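PDB 2GPI: conserved hypothetical protein from Shewanella loihica, which is of unknown function, belongs to the DUF1488 family and may be linked to transcriptional regulation of the shikimate pathway. Local coordinates for residues T9-T13 and F59-R63; I32-G37 and H84-V90. One frame throughout, in Å; residues are numbered along the deposited sequence.

Contact 1: residues T9-T13 and F59-R63; sequences TEQLT and FEQFR
The carboxylate of Glu10 lies over one face of the Arg63 guanidinium, the planes 22° apart, with Glu10 CD displaced toward the rim of the group. Glu10 OE1 stands 3.1 Å from Arg63 NE, a salt bridge by distance, yet it sits well out of the guanidinium plane, where no N-H points at it; only charge attracts. The strongest polar partner of Arg63 NE is Glu67, further along helix 63-75, in a second salt bridge. The Phe59 ring has Glu10 OE1 at its edge, 4.2 Å from CE1, while Leu12 CD2 reaches the same CE1 obliquely at 3.5 Å. The Leu12 and Phe59 side chains cross at about a right angle, and Phe23 of strand 20-27 touches both. Leu12 has two conformers, so its fit is uncertain. Glu10 is bent at chi2 (-49°), which folds its carboxylate back toward the arginine. One water donates to both Glu10 OE1, at 2.7 Å, and Glu60 OE2, at 2.6 Å, bridging oxygens 4.4 Å apart. This surface contact thus joins the 9-13 loop to helix 52-61 through the Leu12-Phe59 patch and to the start of helix 63-75 through the stacked charges, while the shared water probably eases repulsion between the glutamates.

Contact 2: residues I32-G37 and H84-V90; sequences IDCYIG and HIQVERV
Three backbone hydrogen bonds join strand 32-37 to strand 85-87: Ile85 N to Asp33 O at 2.9 Å, Tyr35 N to Ile85 O at 2.8 Å and Val87 N to Tyr35 O at 2.9 Å. The first and third are nearly straight; the middle one bends to 140° at its hydrogen. A water accepts from Gly37 N and donates to Val87 O. On the face carrying Tyr35, its CE1 sits over one face of the His84 ring, 3.7 Å from ND1, the planes inclined at 55°. His84 CD2 lies 3.8 Å from Asp33 CB. Were His84 an alanine, Tyr35 CE1 would probably lose the imidazole face it lies over and a gap would open beside Asp33 CB. Gln86 has two conformers; in one, its chain bends at chi2 (-74°), bringing the amide, hydrogen-bonded through NE2 to Asp80, nearly parallel to the Tyr35 ring, a detail the second conformer leaves doubtful. His22 stacks on that ring. The other face is apolar: Cys34 SG meets Ile85 CB at 3.8 Å, and Ile36 CD1 lies 4.1 Å from Val87 CG1. Parallel backbone bonding thus sets the strand register, between a polar-aromatic face and a hydrophobic layer against helix 63-75.

Overall arrangement
Contacts 1 and 2 lie about 12 Å apart between centres, and their segments alternate along the chain: 9-13, 32-37, 59-63, then 84-90. Strand 20-27 stands between them in the mixed sheet, pairing antiparallel with strands 6-8 and 13-15, which the 9-13 loop connects, and with strand 30-37, whose other neighbour is strand 85-87. The contacts meet directly where Phe59 CD2 packs 4.2 Å from Ile36 CG2. Helix 63-75 is common to both, since Ile66 touches Phe59 as well as Ile36. Contact 1 therefore fastens a loop to the helical layer, contact 2 completes the sheet, and their interlaced order means that each sets an early part of the chain against a later one.

Contact 1: residues T9-T13 and F59-R63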
ATOM      1  N   THR A   9       4.722   6.768  -5.896  1.00 11.70           N
ATOM      2  CA  THR A   9       5.299   8.075  -5.666  1.00 11.91           C
ATOM      3  C   THR A   9       5.743   8.362  -4.229  1.00 13.12           C
ATOM      4  O   THR A   9       6.227   9.479  -3.933  1.00 12.82           O
ATOM      5  CB  THR A   9       4.314   9.145  -6.171  1.00 13.17           C
ATOM      6  OG1 THR A   9       3.026   8.964  -5.556  1.00 14.22           O
ATOM      7  CG2 THR A   9       4.175   9.115  -7.699  1.00  9.66           C
ATOM      8  N   GLU A  10       5.612   7.364  -3.345  1.00 11.86           N
ATOM      9  CA  GLU A  10       6.259   7.392  -2.031  1.00 12.73           C
ATOM     10  C   GLU A  10       5.809   8.530  -1.110  1.00 14.28           C
ATOM     11  O   GLU A  10       6.601   9.050  -0.321  1.00 14.26           O
ATOM     12  CB  GLU A  10       7.790   7.381  -2.178  1.00 14.41           C
ATOM     13  CG  GLU A  10       8.315   6.161  -2.967  1.00 17.73           C
ATOM     14  CD  GLU A  10       7.741   4.826  -2.489  1.00 21.28           C
ATOM     15  OE1 GLU A  10       7.979   4.425  -1.324  1.00 16.83           O
ATOM     16  OE2 GLU A  10       7.057   4.139  -3.312  1.00 20.57           O
ATOM     17  N   GLN A  11       4.534   8.905  -1.236  1.00 15.26           N
ATOM     18  CA  GLN A  11       3.886   9.744  -0.242  0.50 14.59           C
ATOM     19  C   GLN A  11       3.319   8.754   0.773  1.00 15.64           C
ATOM     20  O   GLN A  11       2.324   8.089   0.524  1.00 17.84           O
ATOM     21  CB  GLN A  11       2.842  10.655  -0.921  0.50 11.39           C
ATOM     22  CG  GLN A  11       3.450  11.591  -1.958  0.50 15.69           C
ATOM     23  CD  GLN A  11       2.432  12.475  -2.654  0.50 15.50           C
ATOM     24  OE1 GLN A  11       1.284  12.570  -2.234  0.50 24.47           O
ATOM     25  NE2 GLN A  11       2.863  13.143  -3.724  0.50 24.65           N
ATOM     26  N   LEU A  12       4.069   8.562   1.858  0.50 12.69           N
ATOM     27  CA  LEU A  12       3.786   7.522   2.861  0.50  9.81           C
ATOM     28  C   LEU A  12       3.338   8.216   4.119  0.50 13.56           C
ATOM     29  O   LEU A  12       4.070   9.051   4.662  0.50 11.36           O
ATOM     30  CB  LEU A  12       5.013   6.648   3.116  0.50 10.93           C
ATOM     31  CG  LEU A  12       5.684   6.100   1.840  0.50  6.47           C
ATOM     32  CD1 LEU A  12       7.055   5.470   2.159  0.50 11.21           C
ATOM     33  CD2 LEU A  12       4.792   5.183   1.045  0.50  8.40           C
ATOM     34  N   THR A  13       2.115   7.905   4.541  1.00 12.60           N
ATOM     35  CA  THR A  13       1.497   8.505   5.760  1.00 13.47           C
ATOM     36  C   THR A  13       0.697   7.432   6.525  1.00 12.59           C
ATOM     37  O   THR A  13       0.344   6.391   6.000  1.00 15.82           O
ATOM     38  CB  THR A  13       0.614   9.700   5.365  1.00 16.85           C
ATOM     39  OG1 THR A  13      -0.452   9.261   4.502  1.00 17.53           O
ATOM     40  CG2 THR A  13       1.446  10.759   4.663  1.00 19.48           C
ATOM     41  N   PHE A  59       6.702  -0.705   6.652  1.00 13.83           N
ATOM     42  CA  PHE A  59       6.376  -0.487   5.245  1.00 13.36           C
ATOM     43  C   PHE A  59       7.655  -0.468   4.382  1.00 13.28           C
ATOM     44  O   PHE A  59       7.761  -1.161   3.331  1.00 12.99           O
ATOM     45  CB  PHE A  59       5.542   0.781   5.028  1.00 13.23           C
ATOM     46  CG  PHE A  59       5.252   1.035   3.584  1.00 12.85           C
ATOM     47  CD1 PHE A  59       6.185   1.687   2.784  1.00 13.91           C
ATOM     48  CD2 PHE A  59       4.082   0.528   2.978  1.00 13.90           C
ATOM     49  CE1 PHE A  59       5.969   1.884   1.409  1.00 16.98           C
ATOM     50  CE2 PHE A  59       3.892   0.744   1.583  1.00 16.29           C
ATOM     51  CZ  PHE A  59       4.804   1.412   0.834  1.00 17.00           C
ATOM     52  N   GLU A  60       8.625   0.337   4.826  1.00 12.40           N
ATOM     53  CA  GLU A  60       9.891   0.443   4.063  1.00 14.09           C
ATOM     54  C   GLU A  60      10.601  -0.899   3.948  1.00 15.59           C
ATOM     55  O   GLU A  60      11.132  -1.246   2.855  1.00 14.72           O
ATOM     56  CB  GLU A  60      10.766   1.508   4.700  1.00 14.34           C
ATOM     57  CG  GLU A  60      10.258   2.867   4.469  1.00 17.13           C
ATOM     58  CD  GLU A  60      10.326   3.313   3.000  1.00 23.90           C
ATOM     59  OE1 GLU A  60      10.927   2.622   2.141  1.00 39.85           O
ATOM     60  OE2 GLU A  60       9.784   4.372   2.721  1.00 26.26           O
ATOM     61  N   GLN A  61      10.598  -1.676   5.025  1.00 15.30           N
ATOM     62  CA  GLN A  61      11.222  -3.016   5.023  1.00 15.88           C
ATOM     63  C   GLN A  61      10.624  -3.925   3.947  1.00 14.67           C
ATOM     64  O   GLN A  61      11.333  -4.712   3.338  1.00 18.49           O
ATOM     65  CB  GLN A  61      11.118  -3.660   6.396  1.00 19.61           C
ATOM     66  CG  GLN A  61      11.752  -5.015   6.497  1.00 28.24           C
ATOM     67  CD  GLN A  61      11.812  -5.490   7.945  1.00 28.67           C
ATOM     68  OE1 GLN A  61      11.653  -4.680   8.890  1.00 28.37           O
ATOM     69  NE2 GLN A  61      12.051  -6.800   8.130  1.00 40.48           N
ATOM     70  N   PHE A  62       9.322  -3.804   3.712  1.00 12.10           N
ATOM     71  CA  PHE A  62       8.613  -4.644   2.795  1.00 11.34           C
ATOM     72  C   PHE A  62       8.075  -3.832   1.584  1.00 11.56           C
ATOM     73  O   PHE A  62       7.151  -4.296   0.876  1.00 12.06           O
ATOM     74  CB  PHE A  62       7.470  -5.359   3.516  1.00 13.55           C
ATOM     75  CG  PHE A  62       7.949  -6.324   4.568  1.00 14.35           C
ATOM     76  CD1 PHE A  62       8.255  -7.610   4.214  1.00 19.71           C
ATOM     77  CD2 PHE A  62       8.043  -5.954   5.899  1.00 14.85           C
ATOM     78  CE1 PHE A  62       8.703  -8.529   5.135  1.00 20.02           C
ATOM     79  CE2 PHE A  62       8.539  -6.866   6.826  1.00 15.79           C
ATOM     80  CZ  PHE A  62       8.846  -8.159   6.428  1.00 15.11           C
ATOM     81  N   ARG A  63       8.650  -2.664   1.337  1.00 12.88           N
ATOM     82  CA  ARG A  63       8.091  -1.736   0.348  1.00 11.92           C
ATOM     83  C   ARG A  63       7.846  -2.412  -1.001  1.00 10.79           C
ATOM     84  O   ARG A  63       6.776  -2.267  -1.614  1.00 11.18           O
ATOM     85  CB  ARG A  63       9.041  -0.531   0.102  1.00 11.09           C
ATOM     86  CG  ARG A  63       8.685   0.313  -1.088  1.00 10.39           C
ATOM     87  CD  ARG A  63       9.650   1.410  -1.295  1.00 14.29           C
ATOM     88  NE  ARG A  63       9.461   1.986  -2.634  1.00 14.57           N
ATOM     89  CZ  ARG A  63      10.275   2.887  -3.185  1.00 17.31           C
ATOM     90  NH1 ARG A  63      11.308   3.325  -2.505  1.00 15.43           N
ATOM     91  NH2 ARG A  63      10.006   3.365  -4.399  1.00 19.23           N
TER
HETATM   92  O   HOH W   1      10.006   5.171   0.231  1.00 18.78           O

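Contact 2: residues I32-G37 and H84-V90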
ATOM      1  N   ILE A  32      -3.704   7.227  -7.464  1.00 10.03           N
ATOM      2  CA  ILE A  32      -4.406   6.088  -6.918  1.00  9.55           C
ATOM      3  C   ILE A  32      -3.959   5.899  -5.464  1.00 11.81           C
ATOM      4  O   ILE A  32      -2.783   5.607  -5.201  1.00 10.97           O
ATOM      5  CB  ILE A  32      -4.183   4.806  -7.749  1.00  9.46           C
ATOM      6  CG1 ILE A  32      -4.705   4.987  -9.181  1.00 14.60           C
ATOM      7  CG2 ILE A  32      -4.863   3.629  -7.053  1.00 12.09           C
ATOM      8  CD1 ILE A  32      -4.136   3.928 -10.177  1.00 15.31           C
ATOM      9  N   ASP A  33      -4.883   6.152  -4.546  1.00  8.88           N
ATOM     10  CA  ASP A  33      -4.615   5.966  -3.143  1.00  9.87           C
ATOM     11  C   ASP A  33      -4.629   4.483  -2.768  1.00  9.60           C
ATOM     12  O   ASP A  33      -5.606   3.730  -2.974  1.00 12.08           O
ATOM     13  CB  ASP A  33      -5.505   6.846  -2.278  1.00 13.27           C
ATOM     14  CG  ASP A  33      -5.217   8.334  -2.530  1.00 14.33           C
ATOM     15  OD1 ASP A  33      -4.064   8.775  -2.332  1.00 15.03           O
ATOM     16  OD2 ASP A  33      -6.120   9.022  -3.036  1.00 16.94           O
ATOM     17  N   CYS A  34      -3.536   4.046  -2.153  1.00 10.61           N
ATOM     18  CA  CYS A  34      -3.396   2.647  -1.752  1.00 11.15           C
ATOM     19  C   CYS A  34      -3.218   2.575  -0.236  1.00 12.16           C
ATOM     20  O   CYS A  34      -2.687   3.505   0.386  1.00 11.90           O
ATOM     21  CB  CYS A  34      -2.169   2.003  -2.362  1.00 11.57           C
ATOM     22  SG  CYS A  34      -2.129   2.088  -4.176  1.00 12.32           S
ATOM     23  N   TYR A  35      -3.654   1.478   0.330  1.00 11.26           N
ATOM     24  CA  TYR A  35      -3.680   1.314   1.784  1.00 11.11           C
ATOM     25  C   TYR A  35      -3.277  -0.099   2.162  1.00 12.43           C
ATOM     26  O   TYR A  35      -3.639  -1.046   1.514  1.00 12.78           O
ATOM     27  CB  TYR A  35      -5.055   1.612   2.325  1.00 11.68           C
ATOM     28  CG  TYR A  35      -5.517   3.016   2.052  1.00 13.73           C
ATOM     29  CD1 TYR A  35      -6.207   3.348   0.899  1.00 13.73           C
ATOM     30  CD2 TYR A  35      -5.226   4.044   2.950  1.00 16.46           C
ATOM     31  CE1 TYR A  35      -6.553   4.636   0.638  1.00 14.52           C
ATOM     32  CE2 TYR A  35      -5.607   5.341   2.718  1.00 14.18           C
ATOM     33  CZ  TYR A  35      -6.283   5.657   1.537  1.00 11.62           C
ATOM     34  OH  TYR A  35      -6.669   6.938   1.284  1.00 15.78           O
ATOM     35  N   ILE A  36      -2.504  -0.213   3.236  1.00 12.99           N
ATOM     36  CA  ILE A  36      -2.248  -1.504   3.881  1.00 11.52           C
ATOM     37  C   ILE A  36      -2.567  -1.339   5.380  1.00 12.87           C
ATOM     38  O   ILE A  36      -1.964  -0.499   6.080  1.00 12.93           O
ATOM     39  CB  ILE A  36      -0.819  -2.078   3.590  1.00 12.32           C
ATOM     40  CG1 ILE A  36      -0.621  -3.444   4.235  1.00 14.90           C
ATOM     41  CG2 ILE A  36       0.301  -1.099   4.002  1.00 11.27           C
ATOM     42  CD1 ILE A  36       0.648  -4.191   3.773  1.00 15.01           C
ATOM     43  N   GLY A  37      -3.551  -2.103   5.828  1.00 13.63           N
ATOM     44  CA  GLY A  37      -4.003  -1.970   7.190  1.00 12.83           C
ATOM     45  C   GLY A  37      -2.993  -2.435   8.227  1.00 14.15           C
ATOM     46  O   GLY A  37      -2.080  -3.226   7.953  1.00 14.23           O
ATOM     47  N   HIS A  84     -10.198   3.205  -4.195  1.00  9.82           N
ATOM     48  CA  HIS A  84      -8.912   2.935  -3.599  1.00  9.42           C
ATOM     49  C   HIS A  84      -8.437   1.497  -3.779  1.00 10.42           C
ATOM     50  O   HIS A  84      -9.211   0.614  -4.141  1.00 11.09           O
ATOM     51  CB  HIS A  84      -8.966   3.207  -2.124  1.00 11.11           C
ATOM     52  CG  HIS A  84      -9.343   4.600  -1.768  1.00 12.06           C
ATOM     53  ND1 HIS A  84     -10.009   4.891  -0.597  1.00 15.42           N
ATOM     54  CD2 HIS A  84      -9.180   5.774  -2.416  1.00 12.39           C
ATOM     55  CE1 HIS A  84     -10.254   6.188  -0.555  1.00 16.89           C
ATOM     56  NE2 HIS A  84      -9.746   6.751  -1.634  1.00 16.78           N
ATOM     57  N   ILE A  85      -7.164   1.278  -3.460  1.00 11.16           N
ATOM     58  CA  ILE A  85      -6.566  -0.033  -3.526  1.00 11.90           C
ATOM     59  C   ILE A  85      -6.212  -0.461  -2.090  1.00 12.72           C
ATOM     60  O   ILE A  85      -5.520   0.242  -1.383  1.00 13.37           O
ATOM     61  CB  ILE A  85      -5.299  -0.060  -4.402  1.00 12.51           C
ATOM     62  CG1 ILE A  85      -5.636   0.194  -5.897  1.00 13.15           C
ATOM     63  CG2 ILE A  85      -4.477  -1.363  -4.190  1.00 13.67           C
ATOM     64  CD1 ILE A  85      -6.311  -0.997  -6.598  1.00 12.36           C
ATOM     65  N   GLN A  86      -6.773  -1.579  -1.662  1.00 12.69           N
ATOM     66  CA  GLN A  86      -6.495  -2.133  -0.323  0.50 13.26           C
ATOM     67  C   GLN A  86      -5.666  -3.398  -0.468  1.00 13.19           C
ATOM     68  O   GLN A  86      -6.135  -4.395  -1.030  1.00 14.79           O
ATOM     69  CB  GLN A  86      -7.795  -2.482   0.403  0.50 14.29           C
ATOM     70  CG  GLN A  86      -8.798  -1.346   0.557  0.50 19.66           C
ATOM     71  CD  GLN A  86      -8.409  -0.305   1.597  0.50 20.83           C
ATOM     72  OE1 GLN A  86      -7.779  -0.610   2.605  0.50 25.00           O
ATOM     73  NE2 GLN A  86      -8.805   0.933   1.353  0.50 27.61           N
ATOM     74  N   VAL A  87      -4.446  -3.375   0.054  1.00 13.29           N
ATOM     75  CA  VAL A  87      -3.574  -4.529   0.029  1.00 12.44           C
ATOM     76  C   VAL A  87      -3.928  -5.386   1.241  1.00 15.33           C
ATOM     77  O   VAL A  87      -3.765  -4.971   2.376  1.00 16.12           O
ATOM     78  CB  VAL A  87      -2.113  -4.114   0.078  1.00 15.22           C
ATOM     79  CG1 VAL A  87      -1.228  -5.365   0.311  1.00 15.35           C
ATOM     80  CG2 VAL A  87      -1.721  -3.351  -1.189  1.00 15.23           C
ATOM     81  N   GLU A  88      -4.488  -6.563   0.967  1.00 14.82           N
ATOM     82  CA  GLU A  88      -5.024  -7.437   2.037  1.00 17.42           C
ATOM     83  C   GLU A  88      -4.126  -8.642   2.320  1.00 19.52           C
ATOM     84  O   GLU A  88      -4.229  -9.244   3.387  1.00 23.37           O
ATOM     85  CB  GLU A  88      -6.442  -7.828   1.652  1.00 22.29           C
ATOM     86  CG  GLU A  88      -7.317  -6.577   1.725  1.00 28.86           C
ATOM     87  CD  GLU A  88      -8.724  -6.786   1.367  1.00 44.71           C
ATOM     88  OE1 GLU A  88      -8.984  -7.422   0.326  1.00 51.82           O
ATOM     89  OE2 GLU A  88      -9.575  -6.267   2.116  1.00 56.16           O
ATOM     90  N   ARG A  89      -3.286  -9.002   1.353  1.00 20.43           N
ATOM     91  CA  ARG A  89      -2.366 -10.131   1.472  1.00 23.76           C
ATOM     92  C   ARG A  89      -1.100  -9.834   0.710  1.00 23.76           C
ATOM     93  O   ARG A  89      -1.149  -9.337  -0.422  1.00 23.38           O
ATOM     94  CB  ARG A  89      -2.954 -11.430   0.907  1.00 25.30           C
ATOM     95  CG  ARG A  89      -4.307 -11.816   1.455  1.00 35.24           C
ATOM     96  N   VAL A  90       0.019 -10.104   1.356  1.00 23.52           N
ATOM     97  CA  VAL A  90       1.337  -9.971   0.777  1.00 24.78           C
ATOM     98  C   VAL A  90       2.171 -11.193   1.175  1.00 29.49           C
ATOM     99  O   VAL A  90       2.267 -11.542   2.380  1.00 25.01           O
ATOM    100  CB  VAL A  90       2.086  -8.741   1.316  1.00 26.51           C
ATOM    101  CG1 VAL A  90       3.428  -8.594   0.608  1.00 23.13           C
ATOM    102  CG2 VAL A  90       1.259  -7.493   1.191  1.00 20.52           C
TER
HETATM  103  O   HOH W   2      -5.278  -3.637   4.194  1.00 17.20           O